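Local coordinates for protein Ifi204 (PDB 5YZW) that probably senses double-stranded DNA in innate immunity, binding it through HIN domains of the kind modelled here, at residues A[106-111]-A[145-150]; A[122-127]-A[138-143]; A[132-137]-A[150-155]. One frame throughout, in Å; residues are numbered along the deposited sequence.

Interaction 1 of 3, residues A[106-111]-A[145-150]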
loop_
_atom_site.group_PDB
_atom_site.type_symbol
_atom_site.label_atom_id
_atom_site.label_comp_id
_atom_site.label_asym_id
_atom_site.label_seq_id
_atom_site.Cartn_x
_atom_site.Cartn_y
_atom_site.Cartn_z
ATOM N N PRO A 106 -1.967 11.438 1.529
ATOM C CA PRO A 106 -1.264 12.532 2.211
ATOM C C PRO A 106 -0.968 13.671 1.242
ATOM O O PRO A 106 -0.628 13.444 0.077
ATOM C CB PRO A 106 0.034 11.875 2.716
ATOM C CG PRO A 106 -0.094 10.411 2.441
ATOM C CD PRO A 106 -1.143 10.228 1.399
ATOM N N LYS A 107 -1.120 14.906 1.719
ATOM C CA LYS A 107 -0.743 16.045 0.885
ATOM C C LYS A 107 0.778 16.134 0.775
ATOM O O LYS A 107 1.510 15.820 1.720
ATOM C CB LYS A 107 -1.332 17.350 1.430
ATOM C CG LYS A 107 -2.867 17.368 1.453
ATOM C CD LYS A 107 -3.450 18.459 0.573
ATOM C CE LYS A 107 -4.802 18.055 -0.015
ATOM N NZ LYS A 107 -5.506 19.197 -0.671
ATOM N N ILE A 108 1.252 16.533 -0.405
ATOM C CA ILE A 108 2.691 16.559 -0.669
ATOM C C ILE A 108 3.421 17.397 0.374
ATOM O O ILE A 108 4.480 16.999 0.878
ATOM C CB ILE A 108 2.949 17.059 -2.103
ATOM C CG1 ILE A 108 2.453 16.014 -3.108
ATOM C CG2 ILE A 108 4.425 17.414 -2.316
ATOM C CD1 ILE A 108 3.043 16.145 -4.485
ATOM N N SER A 109 2.858 18.558 0.734
ATOM C CA SER A 109 3.491 19.401 1.744
ATOM C C SER A 109 3.631 18.658 3.060
ATOM O O SER A 109 4.618 18.838 3.780
ATOM C CB SER A 109 2.693 20.690 1.951
ATOM O OG SER A 109 1.334 20.411 2.246
ATOM N N TYR A 110 2.653 17.810 3.386
ATOM C CA TYR A 110 2.726 17.044 4.624
ATOM C C TYR A 110 3.822 15.991 4.566
ATOM O O TYR A 110 4.427 15.668 5.595
ATOM C CB TYR A 110 1.376 16.387 4.920
ATOM C CG TYR A 110 1.386 15.500 6.133
ATOM C CD1 TYR A 110 1.362 16.039 7.412
ATOM C CD2 TYR A 110 1.427 14.128 6.005
ATOM C CE1 TYR A 110 1.373 15.225 8.527
ATOM C CE2 TYR A 110 1.442 13.307 7.114
ATOM C CZ TYR A 110 1.413 13.860 8.372
ATOM O OH TYR A 110 1.424 13.036 9.483
ATOM N N LEU A 111 4.087 15.443 3.376
ATOM C CA LEU A 111 5.170 14.477 3.237
ATOM C C LEU A 111 6.523 15.116 3.512
ATOM O O LEU A 111 7.433 14.439 4.008
ATOM C CB LEU A 111 5.157 13.866 1.845
ATOM C CG LEU A 111 4.015 12.910 1.544
ATOM C CD1 LEU A 111 4.292 12.183 0.244
ATOM C CD2 LEU A 111 3.853 11.914 2.683
ATOM N N GLY A 145 2.299 21.141 -3.387
ATOM C CA GLY A 145 3.691 21.022 -3.775
ATOM C C GLY A 145 3.874 20.021 -4.899
ATOM O O GLY A 145 2.907 19.542 -5.497
ATOM N N LYS A 146 5.145 19.715 -5.171
ATOM C CA LYS A 146 5.540 18.844 -6.271
ATOM C C LYS A 146 6.703 17.972 -5.819
ATOM O O LYS A 146 7.506 18.385 -4.977
ATOM C CB LYS A 146 5.958 19.654 -7.524
ATOM C CG LYS A 146 4.849 20.493 -8.151
ATOM C CD LYS A 146 5.147 21.996 -8.028
ATOM C CE LYS A 146 3.940 22.838 -8.406
ATOM N NZ LYS A 146 4.318 24.215 -8.830
ATOM N N MET A 147 6.788 16.764 -6.375
ATOM C CA MET A 147 7.907 15.868 -6.099
ATOM C C MET A 147 8.020 14.860 -7.237
ATOM O O MET A 147 7.221 14.855 -8.178
ATOM C CB MET A 147 7.755 15.174 -4.735
ATOM C CG MET A 147 6.390 14.540 -4.486
ATOM S SD MET A 147 6.149 13.750 -2.850
ATOM C CE MET A 147 7.815 13.341 -2.370
ATOM N N GLU A 148 9.038 14.011 -7.150
ATOM C CA GLU A 148 9.313 12.983 -8.144
ATOM C C GLU A 148 8.959 11.616 -7.580
ATOM O O GLU A 148 9.244 11.326 -6.419
ATOM C CB GLU A 148 10.792 12.971 -8.546
ATOM C CG GLU A 148 11.252 14.056 -9.461
ATOM C CD GLU A 148 12.716 13.880 -9.823
ATOM O OE1 GLU A 148 13.453 13.266 -9.018
ATOM O OE2 GLU A 148 13.130 14.343 -10.907
ATOM N N VAL A 149 8.349 10.775 -8.405
ATOM C CA VAL A 149 8.253 9.350 -8.133
ATOM C C VAL A 149 9.330 8.662 -8.955
ATOM O O VAL A 149 9.369 8.805 -10.181
ATOM C CB VAL A 149 6.860 8.801 -8.465
ATOM C CG1 VAL A 149 6.800 7.302 -8.185
ATOM C CG2 VAL A 149 5.794 9.531 -7.656
ATOM N N VAL A 150 10.228 7.950 -8.289
ATOM C CA VAL A 150 11.323 7.259 -8.957
ATOM C C VAL A 150 10.956 5.789 -9.061
ATOM O O VAL A 150 10.758 5.108 -8.043
ATOM C CB VAL A 150 12.654 7.459 -8.215
ATOM C CG1 VAL A 150 13.791 6.789 -8.978
ATOM C CG2 VAL A 150 12.943 8.949 -8.066
#
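Ile108, in the first turn of the short helix 108-112, reaches over the start of strand 145-151 with both of its branches. CD1 comes within 3.5 Å of Gly145 O and continues to Met147, meeting its CG at 3.7 Å. The other branch, CG2, lies anti to the backbone N and rests on the peptide between Gly145 and Lys146, 3.7 Å from Lys146 N. Gly145 suits this spot, since a CB there would be pressed tightly against Ile108 CG2. Met147 slides past Ile108 in the opposite direction. With chi1 at 49° its CG sits between the backbone N and the carbonyl carbon, and the chain then carries SD on to Leu111, 3.9 Å from CD1, the two side chains crossing at about a right angle. The two segments are joined by packing, with no hydrogen bond between them. Polar ties lie beside it: Asp142 accepts from Ile108 N through OD2, and Ser109 N bonds to Thr144 OG1. On its other sides Met147 packs against Ile140, Leu173 and Leu182. Ile108 and Leu111 also touch Tyr124, so the helix packs on strands 119-132 and 145-151, consistent with a helix covering one end of the second OB-fold barrel of a HIN domain.

Interaction 2 of 3, residues A[122-127]-A[138-143]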
loop_
_atom_site.group_PDB
_atom_site.type_symbol
_atom_site.label_atom_id
_atom_site.label_comp_id
_atom_site.label_asym_id
_atom_site.label_seq_id
_atom_site.Cartn_x
_atom_site.Cartn_y
_atom_site.Cartn_z
ATOM N N GLY A 122 -0.678 6.595 -1.757
ATOM C CA GLY A 122 -1.410 7.779 -2.174
ATOM C C GLY A 122 -1.703 7.755 -3.658
ATOM O O GLY A 122 -1.067 7.028 -4.427
ATOM N N GLU A 123 -2.687 8.569 -4.042
ATOM C CA GLU A 123 -3.079 8.740 -5.434
ATOM C C GLU A 123 -2.770 10.166 -5.853
ATOM O O GLU A 123 -3.290 11.115 -5.256
ATOM C CB GLU A 123 -4.562 8.446 -5.637
ATOM C CG GLU A 123 -5.038 7.131 -5.073
ATOM C CD GLU A 123 -6.516 6.902 -5.326
ATOM O OE1 GLU A 123 -7.053 5.889 -4.835
ATOM O OE2 GLU A 123 -7.134 7.738 -6.016
ATOM N N TYR A 124 -1.951 10.319 -6.892
ATOM C CA TYR A 124 -1.481 11.632 -7.307
ATOM C C TYR A 124 -1.584 11.782 -8.819
ATOM O O TYR A 124 -1.587 10.800 -9.568
ATOM C CB TYR A 124 -0.030 11.862 -6.862
ATOM C CG TYR A 124 0.176 11.742 -5.377
ATOM C CD1 TYR A 124 -0.098 12.803 -4.531
ATOM C CD2 TYR A 124 0.606 10.548 -4.814
ATOM C CE1 TYR A 124 0.089 12.698 -3.165
ATOM C CE2 TYR A 124 0.782 10.425 -3.440
ATOM C CZ TYR A 124 0.520 11.507 -2.622
ATOM O OH TYR A 124 0.686 11.397 -1.254
ATOM N N LEU A 125 -1.678 13.037 -9.257
ATOM C CA LEU A 125 -1.672 13.382 -10.674
ATOM C C LEU A 125 -0.239 13.533 -11.160
ATOM O O LEU A 125 0.575 14.196 -10.507
ATOM C CB LEU A 125 -2.443 14.681 -10.924
ATOM C CG LEU A 125 -3.962 14.641 -10.742
ATOM C CD1 LEU A 125 -4.361 15.054 -9.329
ATOM C CD2 LEU A 125 -4.641 15.528 -11.786
ATOM N N VAL A 126 0.064 12.918 -12.299
ATOM C CA VAL A 126 1.385 13.009 -12.913
ATOM C C VAL A 126 1.395 14.167 -13.900
ATOM O O VAL A 126 0.431 14.367 -14.644
ATOM C CB VAL A 126 1.753 11.685 -13.608
ATOM C CG1 VAL A 126 3.234 11.667 -13.974
ATOM C CG2 VAL A 126 1.379 10.493 -12.719
ATOM N N ASN A 127 2.491 14.926 -13.923
ATOM C CA ASN A 127 2.596 16.062 -14.827
ATOM C C ASN A 127 3.808 16.015 -15.746
ATOM O O ASN A 127 3.867 16.803 -16.697
ATOM C CB ASN A 127 2.604 17.380 -14.034
ATOM C CG ASN A 127 3.749 17.466 -13.033
ATOM O OD1 ASN A 127 4.902 17.179 -13.354
ATOM N ND2 ASN A 127 3.427 17.872 -11.807
ATOM N N TYR A 138 8.673 10.260 -12.525
ATOM C CA TYR A 138 7.362 10.875 -12.703
ATOM C C TYR A 138 7.273 12.114 -11.819
ATOM O O TYR A 138 7.298 12.006 -10.589
ATOM C CB TYR A 138 6.240 9.900 -12.355
ATOM C CG TYR A 138 6.089 8.725 -13.291
ATOM C CD1 TYR A 138 5.418 8.867 -14.498
ATOM C CD2 TYR A 138 6.553 7.458 -12.942
ATOM C CE1 TYR A 138 5.251 7.796 -15.355
ATOM C CE2 TYR A 138 6.384 6.376 -13.789
ATOM C CZ TYR A 138 5.732 6.557 -15.001
ATOM O OH TYR A 138 5.550 5.501 -15.867
ATOM N N GLY A 139 7.178 13.290 -12.436
ATOM C CA GLY A 139 6.818 14.486 -11.694
ATOM C C GLY A 139 5.362 14.404 -11.258
ATOM O O GLY A 139 4.466 14.244 -12.103
ATOM N N ILE A 140 5.108 14.486 -9.952
ATOM C CA ILE A 140 3.748 14.508 -9.427
ATOM C C ILE A 140 3.556 15.781 -8.616
ATOM O O ILE A 140 4.516 16.399 -8.143
ATOM C CB ILE A 140 3.406 13.273 -8.551
ATOM C CG1 ILE A 140 4.255 13.266 -7.273
ATOM C CG2 ILE A 140 3.559 11.982 -9.338
ATOM C CD1 ILE A 140 3.773 12.262 -6.200
ATOM N N GLY A 141 2.290 16.159 -8.441
ATOM C CA GLY A 141 1.976 17.336 -7.653
ATOM C C GLY A 141 0.545 17.346 -7.162
ATOM O O GLY A 141 -0.284 16.520 -7.548
ATOM N N ASP A 142 0.278 18.305 -6.278
ATOM C CA ASP A 142 -1.067 18.624 -5.816
ATOM C C ASP A 142 -1.112 20.120 -5.510
ATOM O O ASP A 142 -0.200 20.874 -5.868
ATOM C CB ASP A 142 -1.461 17.734 -4.621
ATOM C CG ASP A 142 -0.546 17.903 -3.406
ATOM O OD1 ASP A 142 0.165 18.924 -3.308
ATOM O OD2 ASP A 142 -0.517 16.987 -2.547
ATOM N N ASP A 143 -2.180 20.554 -4.840
ATOM C CA ASP A 143 -2.369 21.952 -4.468
ATOM C C ASP A 143 -1.480 22.381 -3.301
ATOM O O ASP A 143 -1.742 23.427 -2.693
ATOM C CB ASP A 143 -3.839 22.207 -4.129
ATOM C CG ASP A 143 -4.391 21.193 -3.138
ATOM O OD1 ASP A 143 -3.875 20.055 -3.101
ATOM O OD2 ASP A 143 -5.343 21.529 -2.399
#
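Strands 122-127 and 138-142 run antiparallel but splayed, their directions 128° apart and their axes approaching to 4.6 Å. The CA atoms come nearest at the non-hydrogen-bonded pair Val126 and Ile140, 4.5 Å apart. Next to it Asn127 N gives Gly139 O a nearly straight bond of 2.8 Å (173° at the hydrogen). The bond from Gly141 N to Leu125 O is weak, and beyond it the strands diverge. Tyr124 turns toward strand 138-142 and meets Ile140. Ile140 CD1 sits over one face of its ring, 4.1 Å from the centroid, a CH-pi contact made possible by CG1 standing between the backbone N and the carbonyl carbon (chi1 66°). The phenol OH of Tyr124 bonds to Pro106 O, fixing the far end of the ring. Farther along, Val126 CG1 meets Tyr138 CD1 at 3.6 Å, approaching the ring obliquely. Asn127 folds its amide back over Gly139, where a CB would clash with OD1. Strand 122-127 also pairs with strand 165-169, and strand 138-142 with 145-151. Antiparallel strands splayed this far are in keeping with the coiled, closed sheet of an OB-fold barrel.

Interaction 3 of 3, residues A[132-137]-A[150-155]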
loop_
_atom_site.group_PDB
_atom_site.type_symbol
_atom_site.label_atom_id
_atom_site.label_comp_id
_atom_site.label_asym_id
_atom_site.label_seq_id
_atom_site.Cartn_x
_atom_site.Cartn_y
_atom_site.Cartn_z
ATOM N N ARG A 132 15.839 7.703 -17.807
ATOM C CA ARG A 132 17.267 7.742 -17.924
ATOM C C ARG A 132 17.958 6.626 -17.195
ATOM O O ARG A 132 17.869 6.495 -16.002
ATOM C CB ARG A 132 17.885 9.105 -17.570
ATOM C CG ARG A 132 17.359 9.837 -16.349
ATOM C CD ARG A 132 18.052 11.188 -16.133
ATOM N NE ARG A 132 17.764 11.755 -14.822
ATOM C CZ ARG A 132 16.760 12.590 -14.569
ATOM N NH1 ARG A 132 15.949 12.959 -15.538
ATOM N NH2 ARG A 132 16.554 13.059 -13.348
ATOM N N ASN A 133 18.665 5.810 -17.941
ATOM C CA ASN A 133 19.419 4.685 -17.384
ATOM C C ASN A 133 18.516 3.729 -16.606
ATOM O O ASN A 133 18.788 3.399 -15.454
ATOM C CB ASN A 133 20.572 5.174 -16.504
ATOM C CG ASN A 133 21.510 6.106 -17.243
ATOM O OD1 ASN A 133 21.140 7.227 -17.592
ATOM N ND2 ASN A 133 22.729 5.643 -17.496
ATOM N N LYS A 134 17.456 3.254 -17.272
ATOM C CA LYS A 134 16.526 2.234 -16.776
ATOM C C LYS A 134 15.587 2.765 -15.685
ATOM O O LYS A 134 14.568 2.136 -15.378
ATOM C CB LYS A 134 17.275 0.978 -16.279
ATOM C CG LYS A 134 18.636 0.668 -16.961
ATOM C CD LYS A 134 19.426 -0.446 -16.255
ATOM C CE LYS A 134 20.029 0.003 -14.919
ATOM N NZ LYS A 134 20.680 1.338 -14.918
ATOM N N PHE A 135 15.815 3.940 -15.148
ATOM C CA PHE A 135 14.909 4.475 -14.152
ATOM C C PHE A 135 13.914 5.281 -14.876
ATOM O O PHE A 135 14.184 5.673 -15.959
ATOM C CB PHE A 135 15.638 5.430 -13.219
ATOM C CG PHE A 135 16.599 4.762 -12.322
ATOM C CD1 PHE A 135 17.767 4.290 -12.802
ATOM C CD2 PHE A 135 16.313 4.583 -11.016
ATOM C CE1 PHE A 135 18.652 3.652 -12.000
ATOM C CE2 PHE A 135 17.178 3.946 -10.204
ATOM C CZ PHE A 135 18.357 3.479 -10.693
ATOM N N ILE A 136 12.772 5.543 -14.272
ATOM C CA ILE A 136 11.749 6.414 -14.829
ATOM C C ILE A 136 11.220 7.340 -13.741
ATOM O O ILE A 136 10.831 6.893 -12.652
ATOM C CB ILE A 136 10.629 5.611 -15.510
ATOM C CG1 ILE A 136 9.413 6.489 -15.759
ATOM C CG2 ILE A 136 10.260 4.417 -14.681
ATOM C CD1 ILE A 136 8.512 5.880 -16.745
ATOM N N TYR A 137 11.230 8.635 -14.036
ATOM C CA TYR A 137 10.966 9.701 -13.077
ATOM C C TYR A 137 9.634 10.345 -13.432
ATOM O O TYR A 137 9.485 10.905 -14.522
ATOM C CB TYR A 137 12.089 10.748 -13.099
ATOM C CG TYR A 137 13.473 10.206 -12.785
ATOM C CD1 TYR A 137 14.238 9.572 -13.762
ATOM C CD2 TYR A 137 14.011 10.322 -11.510
ATOM C CE1 TYR A 137 15.500 9.067 -13.472
ATOM C CE2 TYR A 137 15.271 9.820 -11.209
ATOM C CZ TYR A 137 16.015 9.197 -12.195
ATOM O OH TYR A 137 17.273 8.703 -11.900
ATOM N N VAL A 150 10.228 7.950 -8.289
ATOM C CA VAL A 150 11.323 7.259 -8.957
ATOM C C VAL A 150 10.956 5.789 -9.061
ATOM O O VAL A 150 10.758 5.108 -8.043
ATOM C CB VAL A 150 12.654 7.459 -8.215
ATOM C CG1 VAL A 150 13.791 6.789 -8.978
ATOM C CG2 VAL A 150 12.943 8.949 -8.066
ATOM N N VAL A 151 10.841 5.301 -10.287
ATOM C CA VAL A 151 10.476 3.917 -10.552
ATOM C C VAL A 151 11.643 3.220 -11.231
ATOM O O VAL A 151 12.222 3.743 -12.196
ATOM C CB VAL A 151 9.193 3.828 -11.390
ATOM C CG1 VAL A 151 8.845 2.375 -11.683
ATOM C CG2 VAL A 151 8.043 4.492 -10.637
ATOM N N TYR A 152 11.992 2.047 -10.721
ATOM C CA TYR A 152 13.002 1.180 -11.310
ATOM C C TYR A 152 12.507 -0.262 -11.278
ATOM O O TYR A 152 11.812 -0.666 -10.345
ATOM C CB TYR A 152 14.319 1.287 -10.548
ATOM C CG TYR A 152 15.420 0.472 -11.156
ATOM C CD1 TYR A 152 16.123 0.945 -12.256
ATOM C CD2 TYR A 152 15.755 -0.774 -10.642
ATOM C CE1 TYR A 152 17.132 0.205 -12.826
ATOM C CE2 TYR A 152 16.766 -1.523 -11.206
ATOM C CZ TYR A 152 17.450 -1.028 -12.299
ATOM O OH TYR A 152 18.458 -1.764 -12.867
ATOM N N GLY A 153 12.874 -1.043 -12.295
ATOM C CA GLY A 153 12.584 -2.470 -12.265
ATOM C C GLY A 153 11.185 -2.846 -12.716
ATOM O O GLY A 153 10.643 -2.215 -13.626
ATOM N N ARG A 154 10.578 -3.855 -12.070
ATOM C CA ARG A 154 9.342 -4.441 -12.585
ATOM C C ARG A 154 8.272 -3.383 -12.846
ATOM O O ARG A 154 7.523 -3.479 -13.824
ATOM C CB ARG A 154 8.826 -5.518 -11.624
ATOM C CG ARG A 154 8.238 -4.999 -10.314
ATOM C CD ARG A 154 7.747 -6.152 -9.410
ATOM N NE ARG A 154 7.834 -5.757 -8.011
ATOM C CZ ARG A 154 6.910 -5.017 -7.408
ATOM N NH1 ARG A 154 5.830 -4.635 -8.073
ATOM N NH2 ARG A 154 7.067 -4.648 -6.152
ATOM N N LEU A 155 8.197 -2.351 -12.005
ATOM C CA LEU A 155 7.142 -1.355 -12.155
ATOM C C LEU A 155 7.392 -0.381 -13.307
ATOM O O LEU A 155 6.533 0.472 -13.556
ATOM C CB LEU A 155 6.938 -0.584 -10.835
ATOM C CG LEU A 155 6.211 -1.361 -9.712
ATOM C CD1 LEU A 155 6.064 -0.521 -8.446
ATOM C CD2 LEU A 155 4.837 -1.858 -10.157
#
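Ile136 and Val151 form the hydrogen-bonded pair of an antiparallel ladder in the second OB-fold barrel, where strands 135-142 and 145-151 make a beta hairpin. Two backbone bonds close it, Ile136 N to Val151 O at 2.8 Å and Val151 N to Ile136 O at 2.9 Å. This is the tight, buried side: Ile136 CG2 lies 3.5 Å from Val151 CB, the two side chains pointing the same way, and Thr156 touches both. On the face that carries Tyr137 and Val150, Val150 CG2 nears Tyr137 CD2, and its CG1 meets the edge of the Phe135 ring at CD2, 3.9 Å away. The solvent side, Lys134, Phe135 and Tyr152, is joined by close side-chain contacts without hydrogen bonds. Tyr152 places CD1 over the centre of the Phe135 ring, 3.5 Å above its plane, yet the rings are inclined at 37° and form neither a stack nor an edge-to-face pair. With Phe135 cut back to an alanine, Tyr152 is likely to lose the ring beneath its CD1 and to turn more freely, and Val150 CG1 to lose its edge contact. Lys134, on the type I' turn from Arg132 to Phe135, runs alongside Tyr152. Its chain bends at chi3 and chi4, which turns NZ back to Asn133 O, 2.8 Å away and above the carbonyl plane.

Overall arrangement
Interactions 2 and 3 are successive hairpin pairings of one meander, strands 119-132, 135-142 and 145-151, and interaction 1 sets the helix before it onto its third strand. Interactions 1 and 2 are close neighbours, centres about 7 Å apart, and both segments of interaction 2 fall between those of interaction 1 along the chain. Direct links join them: a probable backbone hydrogen bond of 2.7 Å between Val149 N and Tyr138 O, and Ile108 CD1 packed 3.5 Å from Gly141 CA. Interaction 3 lies farther along the same strands, its centre about 18 Å from that of interaction 1 and 17 Å from that of interaction 2. It shares Val150 with interaction 1, and touches interaction 2 where Tyr138 CE2 comes 4.0 Å from Val151 CG2.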